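Local coordinates for protein pyridoxal kinase (Entamoeba histolytica, PDB 4S1H) that probably transfers phosphate from ATP to pyridoxal in a magnesium-dependent reaction, making pyridoxal 5'-phosphate, and is bound here to ADP, at residues E146-E154 and A161-H169; I34-A42 and S53-M64. All coordinates share one frame; numbering follows the deposited sequence.

Contact 1. Residues E146-E154 and A161-H169; sequences ELSFLTGLE and AIKACHILH
Leu147 pushes its isobutyl group as a knob into a hole on helix 158-170 formed by Ala161, Ala164, Cys165 and Leu168. With CG anti to the backbone N (chi1 -176°), its two methyls part over Ala164: CD1 lies 3.7 Å from CD1 of Leu168, and CD2 turns the other way, to 4.1 Å from SG of Cys165. The floor of the hole is a single methyl, Ala164 CB, 3.8 Å from Leu147 CG, small enough to leave room for the knob. The short helical segments pass 9.7 Å apart between axes, at a crossing angle of 48°. This is a helix-helix pair of the ribokinase-type fold; strand 175-183 packs against it, Val178 on Leu147 and Ile176 on Leu168. Thr151 divides its two branches between different tasks. Its side chain crosses that of Leu168 at about a right angle, CG2 3.8 Å from CG, while OG1 turns back to give a 2.9 Å bond to the carbonyl O of Leu147. The same OG1 accepts from Leu153 N in an ST turn, next to Gly152, the first residue to leave helical angles, with a positive phi that glycine accepts easily. Beyond this turn Leu153 lays CD1 alongside the second helix, 3.9 Å from CA of Ala164 and close to Ile167.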
# COMPACT_ATOMS: atom_id res chain seq x y z
N GLU A 146 -9.24 -23.83 5.53
CA GLU A 146 -10.28 -22.97 4.99
C GLU A 146 -11.25 -23.78 4.15
O GLU A 146 -12.47 -23.61 4.30
CB GLU A 146 -9.67 -21.78 4.26
CG GLU A 146 -9.00 -20.86 5.26
CD GLU A 146 -7.92 -19.99 4.70
OE1 GLU A 146 -7.40 -20.28 3.60
OE2 GLU A 146 -7.63 -18.99 5.41
N LEU A 147 -10.73 -24.69 3.31
CA LEU A 147 -11.58 -25.63 2.57
C LEU A 147 -12.49 -26.43 3.50
O LEU A 147 -13.67 -26.59 3.22
CB LEU A 147 -10.74 -26.56 1.67
CG LEU A 147 -11.50 -27.53 0.76
CD1 LEU A 147 -12.38 -26.79 -0.26
CD2 LEU A 147 -10.51 -28.42 0.01
N SER A 148 -11.95 -26.92 4.61
CA SER A 148 -12.75 -27.64 5.58
C SER A 148 -13.86 -26.78 6.19
O SER A 148 -14.99 -27.23 6.35
CB SER A 148 -11.83 -28.20 6.66
OG SER A 148 -12.54 -28.93 7.62
N PHE A 149 -13.54 -25.54 6.53
CA PHE A 149 -14.55 -24.60 7.07
C PHE A 149 -15.63 -24.24 6.05
O PHE A 149 -16.76 -24.00 6.45
CB PHE A 149 -13.91 -23.30 7.60
CG PHE A 149 -13.04 -23.48 8.82
CD1 PHE A 149 -13.31 -24.49 9.76
CD2 PHE A 149 -11.97 -22.62 9.07
CE1 PHE A 149 -12.51 -24.65 10.88
CE2 PHE A 149 -11.17 -22.79 10.20
CZ PHE A 149 -11.44 -23.81 11.11
N LEU A 150 -15.29 -24.19 4.77
CA LEU A 150 -16.25 -23.84 3.75
C LEU A 150 -17.17 -24.98 3.37
O LEU A 150 -18.19 -24.74 2.73
CB LEU A 150 -15.53 -23.35 2.49
CG LEU A 150 -14.78 -22.06 2.61
CD1 LEU A 150 -13.86 -21.88 1.41
CD2 LEU A 150 -15.78 -20.91 2.76
N THR A 151 -16.82 -26.23 3.72
CA THR A 151 -17.59 -27.40 3.32
C THR A 151 -18.15 -28.23 4.49
O THR A 151 -19.09 -29.04 4.31
CB THR A 151 -16.76 -28.35 2.45
OG1 THR A 151 -15.61 -28.79 3.17
CG2 THR A 151 -16.34 -27.67 1.19
N GLY A 152 -17.57 -28.08 5.68
CA GLY A 152 -17.91 -28.94 6.81
C GLY A 152 -17.30 -30.33 6.76
O GLY A 152 -17.72 -31.22 7.51
N LEU A 153 -16.34 -30.54 5.86
CA LEU A 153 -15.65 -31.83 5.72
C LEU A 153 -14.21 -31.69 6.23
O LEU A 153 -13.58 -30.65 6.11
CB LEU A 153 -15.61 -32.23 4.24
CG LEU A 153 -16.93 -32.61 3.56
CD1 LEU A 153 -16.69 -33.28 2.22
CD2 LEU A 153 -17.75 -33.54 4.44
N GLU A 154 -13.71 -32.77 6.82
CA GLU A 154 -12.30 -32.80 7.21
C GLU A 154 -11.46 -32.75 5.92
O GLU A 154 -11.85 -33.33 4.91
CB GLU A 154 -11.99 -34.09 8.00
CG GLU A 154 -12.61 -34.19 9.40
CD GLU A 154 -11.61 -34.56 10.51
OE1 GLU A 154 -10.63 -33.82 10.73
OE2 GLU A 154 -11.84 -35.58 11.19
N ALA A 161 -9.39 -33.59 0.29
CA ALA A 161 -9.52 -32.35 -0.46
C ALA A 161 -10.36 -32.56 -1.71
O ALA A 161 -11.15 -31.69 -2.03
CB ALA A 161 -8.16 -31.76 -0.79
N ILE A 162 -10.16 -33.67 -2.42
CA ILE A 162 -10.92 -33.89 -3.66
C ILE A 162 -12.44 -33.96 -3.35
O ILE A 162 -13.25 -33.37 -4.03
CB ILE A 162 -10.40 -35.12 -4.42
CG1 ILE A 162 -9.03 -34.83 -5.07
CG2 ILE A 162 -11.42 -35.58 -5.45
CD1 ILE A 162 -8.28 -36.09 -5.49
N LYS A 163 -12.80 -34.69 -2.29
CA LYS A 163 -14.20 -34.78 -1.87
C LYS A 163 -14.80 -33.42 -1.48
O LYS A 163 -15.94 -33.11 -1.84
CB LYS A 163 -14.35 -35.76 -0.70
CG LYS A 163 -13.97 -37.19 -0.99
CD LYS A 163 -14.19 -38.03 0.28
CE LYS A 163 -13.74 -39.47 0.20
NZ LYS A 163 -13.97 -40.16 1.51
N ALA A 164 -14.02 -32.59 -0.79
CA ALA A 164 -14.50 -31.30 -0.37
C ALA A 164 -14.62 -30.38 -1.60
O ALA A 164 -15.57 -29.59 -1.70
CB ALA A 164 -13.58 -30.70 0.69
N CYS A 165 -13.68 -30.47 -2.54
CA CYS A 165 -13.75 -29.64 -3.76
C CYS A 165 -15.01 -29.97 -4.54
O CYS A 165 -15.64 -29.08 -5.11
CB CYS A 165 -12.53 -29.84 -4.66
SG CYS A 165 -11.04 -29.02 -4.05
N HIS A 166 -15.37 -31.24 -4.59
CA HIS A 166 -16.60 -31.63 -5.28
C HIS A 166 -17.80 -30.79 -4.82
O HIS A 166 -18.57 -30.25 -5.65
CB HIS A 166 -16.84 -33.12 -5.09
CG HIS A 166 -18.13 -33.59 -5.68
ND1 HIS A 166 -18.29 -33.75 -7.04
CD2 HIS A 166 -19.34 -33.85 -5.12
CE1 HIS A 166 -19.53 -34.15 -7.29
NE2 HIS A 166 -20.18 -34.22 -6.14
N ILE A 167 -17.94 -30.65 -3.50
CA ILE A 167 -19.08 -29.98 -2.90
C ILE A 167 -19.15 -28.55 -3.47
O ILE A 167 -20.21 -28.07 -3.89
CB ILE A 167 -18.96 -29.90 -1.36
CG1 ILE A 167 -19.01 -31.30 -0.71
CG2 ILE A 167 -20.01 -28.99 -0.77
CD1 ILE A 167 -20.32 -32.05 -0.87
N LEU A 168 -18.00 -27.91 -3.54
CA LEU A 168 -17.95 -26.53 -4.03
C LEU A 168 -18.13 -26.41 -5.53
O LEU A 168 -18.78 -25.46 -5.99
CB LEU A 168 -16.66 -25.86 -3.58
CG LEU A 168 -16.49 -25.79 -2.07
CD1 LEU A 168 -15.24 -24.96 -1.80
CD2 LEU A 168 -17.69 -25.21 -1.33
N HIS A 169 -17.52 -27.31 -6.29
CA HIS A 169 -17.76 -27.38 -7.73
C HIS A 169 -19.25 -27.60 -8.06
O HIS A 169 -19.75 -27.01 -9.00
CB HIS A 169 -16.98 -28.48 -8.40
CG HIS A 169 -15.49 -28.28 -8.41
ND1 HIS A 169 -14.89 -27.10 -8.76
CD2 HIS A 169 -14.49 -29.16 -8.16
CE1 HIS A 169 -13.57 -27.25 -8.70
NE2 HIS A 169 -13.31 -28.50 -8.36

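Contact 2. Residues I34-A42 and S53-M64; sequences IFVLTTHLA and SGVLLNDFISIM
The carbonyl O of His40 receives two donors: a water at 2.7 Å and, through a weak, bent bond, the backbone N of Ser53. The single N-H of Ser53 is shared between that bond and the same water, which spans this end of the pair. Firmer bonds follow, from His40 N to Ser53 O (3.0 Å) and from Val55 N to Thr38 O (2.9 Å); in the latter the N-H is nearly straight at 167°, yet approaches from above the carbonyl plane. Between them Thr39 and Gly54 form an antiparallel non-hydrogen-bonded pair, their CA atoms 4.2 Å apart. Within this chain strand 52-54 of the hairpin is outermost in the central sheet; it leads into helix 57-69, which runs back against strand 33-41. Val55, at the turn-off, sets CG2 3.5 Å from Leu37 O, a buried carbonyl without a hydrogen-bond partner. Farther along, branched Val36 meets Phe60 CE1 obliquely through CG1 at 3.7 Å, and its CG2 lies 4.1 Å from both Ile63 CG2 and Met64 SD. Phe60 CG is anti to the backbone N (chi1 -178°), which swings the ring toward the strand, while flexible Met64 folds its CG over one ring face. At the subunit interface Ser53 OG bonds to Asp59 of the second subunit.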
# COMPACT_ATOMS: atom_id res chain seq x y z
N ILE A 34 -6.95 -0.63 -7.43
CA ILE A 34 -7.63 0.01 -6.34
C ILE A 34 -7.50 -0.92 -5.12
O ILE A 34 -7.83 -2.10 -5.21
CB ILE A 34 -9.12 0.23 -6.66
CG1 ILE A 34 -9.30 1.06 -7.93
CG2 ILE A 34 -9.83 0.84 -5.47
CD1 ILE A 34 -10.74 1.07 -8.44
N PHE A 35 -7.06 -0.37 -4.00
CA PHE A 35 -6.87 -1.12 -2.76
C PHE A 35 -7.81 -0.60 -1.67
O PHE A 35 -7.51 0.41 -0.99
CB PHE A 35 -5.42 -1.09 -2.28
CG PHE A 35 -4.43 -1.59 -3.29
CD1 PHE A 35 -3.88 -0.73 -4.25
CD2 PHE A 35 -4.05 -2.94 -3.30
CE1 PHE A 35 -2.96 -1.21 -5.18
CE2 PHE A 35 -3.11 -3.38 -4.22
CZ PHE A 35 -2.60 -2.54 -5.18
N VAL A 36 -8.98 -1.21 -1.56
CA VAL A 36 -9.93 -0.87 -0.55
C VAL A 36 -9.60 -1.69 0.69
O VAL A 36 -9.52 -2.91 0.65
CB VAL A 36 -11.39 -1.10 -0.99
CG1 VAL A 36 -12.34 -0.78 0.15
CG2 VAL A 36 -11.69 -0.27 -2.23
N LEU A 37 -9.42 -1.05 1.81
CA LEU A 37 -9.03 -1.72 3.07
C LEU A 37 -10.22 -2.20 3.89
O LEU A 37 -11.27 -1.58 3.95
CB LEU A 37 -8.16 -0.78 3.93
CG LEU A 37 -7.04 -0.06 3.16
CD1 LEU A 37 -6.24 0.76 4.17
CD2 LEU A 37 -6.16 -1.00 2.34
N THR A 38 -10.07 -3.36 4.52
CA THR A 38 -11.09 -3.86 5.45
C THR A 38 -10.67 -3.74 6.93
O THR A 38 -11.50 -3.98 7.82
CB THR A 38 -11.41 -5.34 5.21
OG1 THR A 38 -10.22 -6.10 5.41
CG2 THR A 38 -11.89 -5.57 3.81
N THR A 39 -9.40 -3.41 7.17
CA THR A 39 -8.84 -3.11 8.50
C THR A 39 -7.80 -2.02 8.38
O THR A 39 -7.27 -1.79 7.30
CB THR A 39 -8.14 -4.31 9.16
OG1 THR A 39 -6.90 -4.62 8.48
CG2 THR A 39 -9.03 -5.56 9.13
N HIS A 40 -7.50 -1.39 9.51
CA HIS A 40 -6.32 -0.54 9.66
C HIS A 40 -5.65 -0.91 10.99
O HIS A 40 -5.95 -0.32 12.03
CB HIS A 40 -6.73 0.94 9.59
CG HIS A 40 -5.59 1.92 9.75
ND1 HIS A 40 -5.77 3.17 10.28
CD2 HIS A 40 -4.28 1.83 9.45
CE1 HIS A 40 -4.63 3.82 10.31
NE2 HIS A 40 -3.70 3.04 9.81
N LEU A 41 -4.75 -1.89 10.94
CA LEU A 41 -4.07 -2.39 12.12
C LEU A 41 -2.61 -2.00 12.12
O LEU A 41 -2.02 -1.81 11.07
CB LEU A 41 -4.12 -3.92 12.17
CG LEU A 41 -5.52 -4.50 11.97
CD1 LEU A 41 -5.44 -6.01 11.95
CD2 LEU A 41 -6.45 -4.04 13.08
N ALA A 42 -2.02 -1.90 13.29
CA ALA A 42 -0.60 -1.59 13.41
C ALA A 42 0.28 -2.66 12.81
O ALA A 42 1.28 -2.39 12.18
CB ALA A 42 -0.23 -1.42 14.87
N SER A 53 -8.38 -0.89 14.24
CA SER A 53 -9.78 -1.35 14.11
C SER A 53 -10.10 -1.87 12.72
O SER A 53 -9.46 -1.52 11.73
CB SER A 53 -10.78 -0.21 14.40
OG SER A 53 -10.89 0.09 15.79
N GLY A 54 -11.14 -2.69 12.67
CA GLY A 54 -11.79 -3.09 11.43
C GLY A 54 -12.45 -1.87 10.81
O GLY A 54 -12.92 -0.98 11.54
N VAL A 55 -12.51 -1.85 9.49
CA VAL A 55 -13.24 -0.84 8.77
C VAL A 55 -14.76 -0.98 8.99
O VAL A 55 -15.29 -2.10 8.99
CB VAL A 55 -12.83 -0.82 7.28
CG1 VAL A 55 -13.77 0.03 6.43
CG2 VAL A 55 -11.38 -0.33 7.17
N LEU A 56 -15.43 0.13 9.24
CA LEU A 56 -16.87 0.12 9.52
C LEU A 56 -17.66 0.10 8.22
O LEU A 56 -17.24 0.69 7.20
CB LEU A 56 -17.28 1.36 10.33
CG LEU A 56 -16.66 1.54 11.70
CD1 LEU A 56 -17.07 2.91 12.24
CD2 LEU A 56 -17.09 0.42 12.63
N LEU A 57 -18.79 -0.62 8.24
CA LEU A 57 -19.63 -0.75 7.06
C LEU A 57 -19.94 0.60 6.38
O LEU A 57 -19.87 0.71 5.16
CB LEU A 57 -20.94 -1.41 7.43
CG LEU A 57 -21.95 -1.66 6.32
CD1 LEU A 57 -21.34 -2.48 5.18
CD2 LEU A 57 -23.17 -2.35 6.91
N ASN A 58 -20.31 1.61 7.17
CA ASN A 58 -20.71 2.88 6.54
C ASN A 58 -19.56 3.52 5.75
O ASN A 58 -19.76 4.10 4.67
CB ASN A 58 -21.31 3.85 7.56
CG ASN A 58 -20.28 4.44 8.50
OD1 ASN A 58 -19.68 3.73 9.31
ND2 ASN A 58 -20.07 5.76 8.40
N ASP A 59 -18.34 3.40 6.28
CA ASP A 59 -17.16 3.90 5.60
C ASP A 59 -16.85 3.08 4.34
O ASP A 59 -16.51 3.63 3.31
CB ASP A 59 -15.94 3.93 6.55
CG ASP A 59 -16.10 4.99 7.65
OD1 ASP A 59 -16.64 6.08 7.37
OD2 ASP A 59 -15.72 4.71 8.81
N PHE A 60 -16.99 1.76 4.42
CA PHE A 60 -16.80 0.92 3.26
C PHE A 60 -17.79 1.30 2.13
O PHE A 60 -17.40 1.42 0.96
CB PHE A 60 -16.95 -0.54 3.73
CG PHE A 60 -16.73 -1.56 2.66
CD1 PHE A 60 -15.45 -1.91 2.25
CD2 PHE A 60 -17.79 -2.17 2.04
CE1 PHE A 60 -15.24 -2.87 1.26
CE2 PHE A 60 -17.60 -3.16 1.06
CZ PHE A 60 -16.33 -3.50 0.67
N ILE A 61 -19.07 1.45 2.47
CA ILE A 61 -20.07 1.89 1.50
C ILE A 61 -19.75 3.26 0.91
O ILE A 61 -19.82 3.47 -0.30
CB ILE A 61 -21.49 1.86 2.14
CG1 ILE A 61 -21.90 0.41 2.41
CG2 ILE A 61 -22.51 2.54 1.26
CD1 ILE A 61 -23.15 0.29 3.25
N SER A 62 -19.35 4.19 1.76
CA SER A 62 -18.98 5.52 1.31
C SER A 62 -17.85 5.47 0.29
O SER A 62 -17.88 6.15 -0.75
CB SER A 62 -18.52 6.34 2.51
OG SER A 62 -18.22 7.65 2.12
N ILE A 63 -16.83 4.69 0.60
CA ILE A 63 -15.72 4.45 -0.34
C ILE A 63 -16.18 3.83 -1.66
O ILE A 63 -15.85 4.34 -2.74
CB ILE A 63 -14.63 3.57 0.30
CG1 ILE A 63 -13.91 4.40 1.37
CG2 ILE A 63 -13.66 3.02 -0.73
CD1 ILE A 63 -13.15 3.56 2.37
N MET A 64 -16.97 2.76 -1.60
CA MET A 64 -17.37 2.09 -2.84
C MET A 64 -18.27 3.00 -3.70
O MET A 64 -18.10 3.07 -4.93
CB MET A 64 -18.04 0.76 -2.54
CG MET A 64 -17.12 -0.24 -1.86
SD MET A 64 -15.68 -0.72 -2.82
CE MET A 64 -16.44 -1.73 -4.09
O HOH W 1 -7.54 1.61 13.01

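In sequence contact 2 is completed first and contact 1 follows it. The two do not touch: their centres are 29 Å apart and their nearest atoms about 13 Å. Contact 1 lies on the nucleotide side of the enzyme, with the side chain of Leu147 about 10 Å from bound ADP and that of Leu150 about 9 Å from a magnesium ion. Contact 2 has a position consistent with the pyridoxal end of the cleft: the side chain of Thr39 is about 3 Å from that of Ser10, which binds pyridoxal 5'-phosphate in another structure of this protein. It also adjoins the second subunit, whereas no other chain of the assembly touches contact 1.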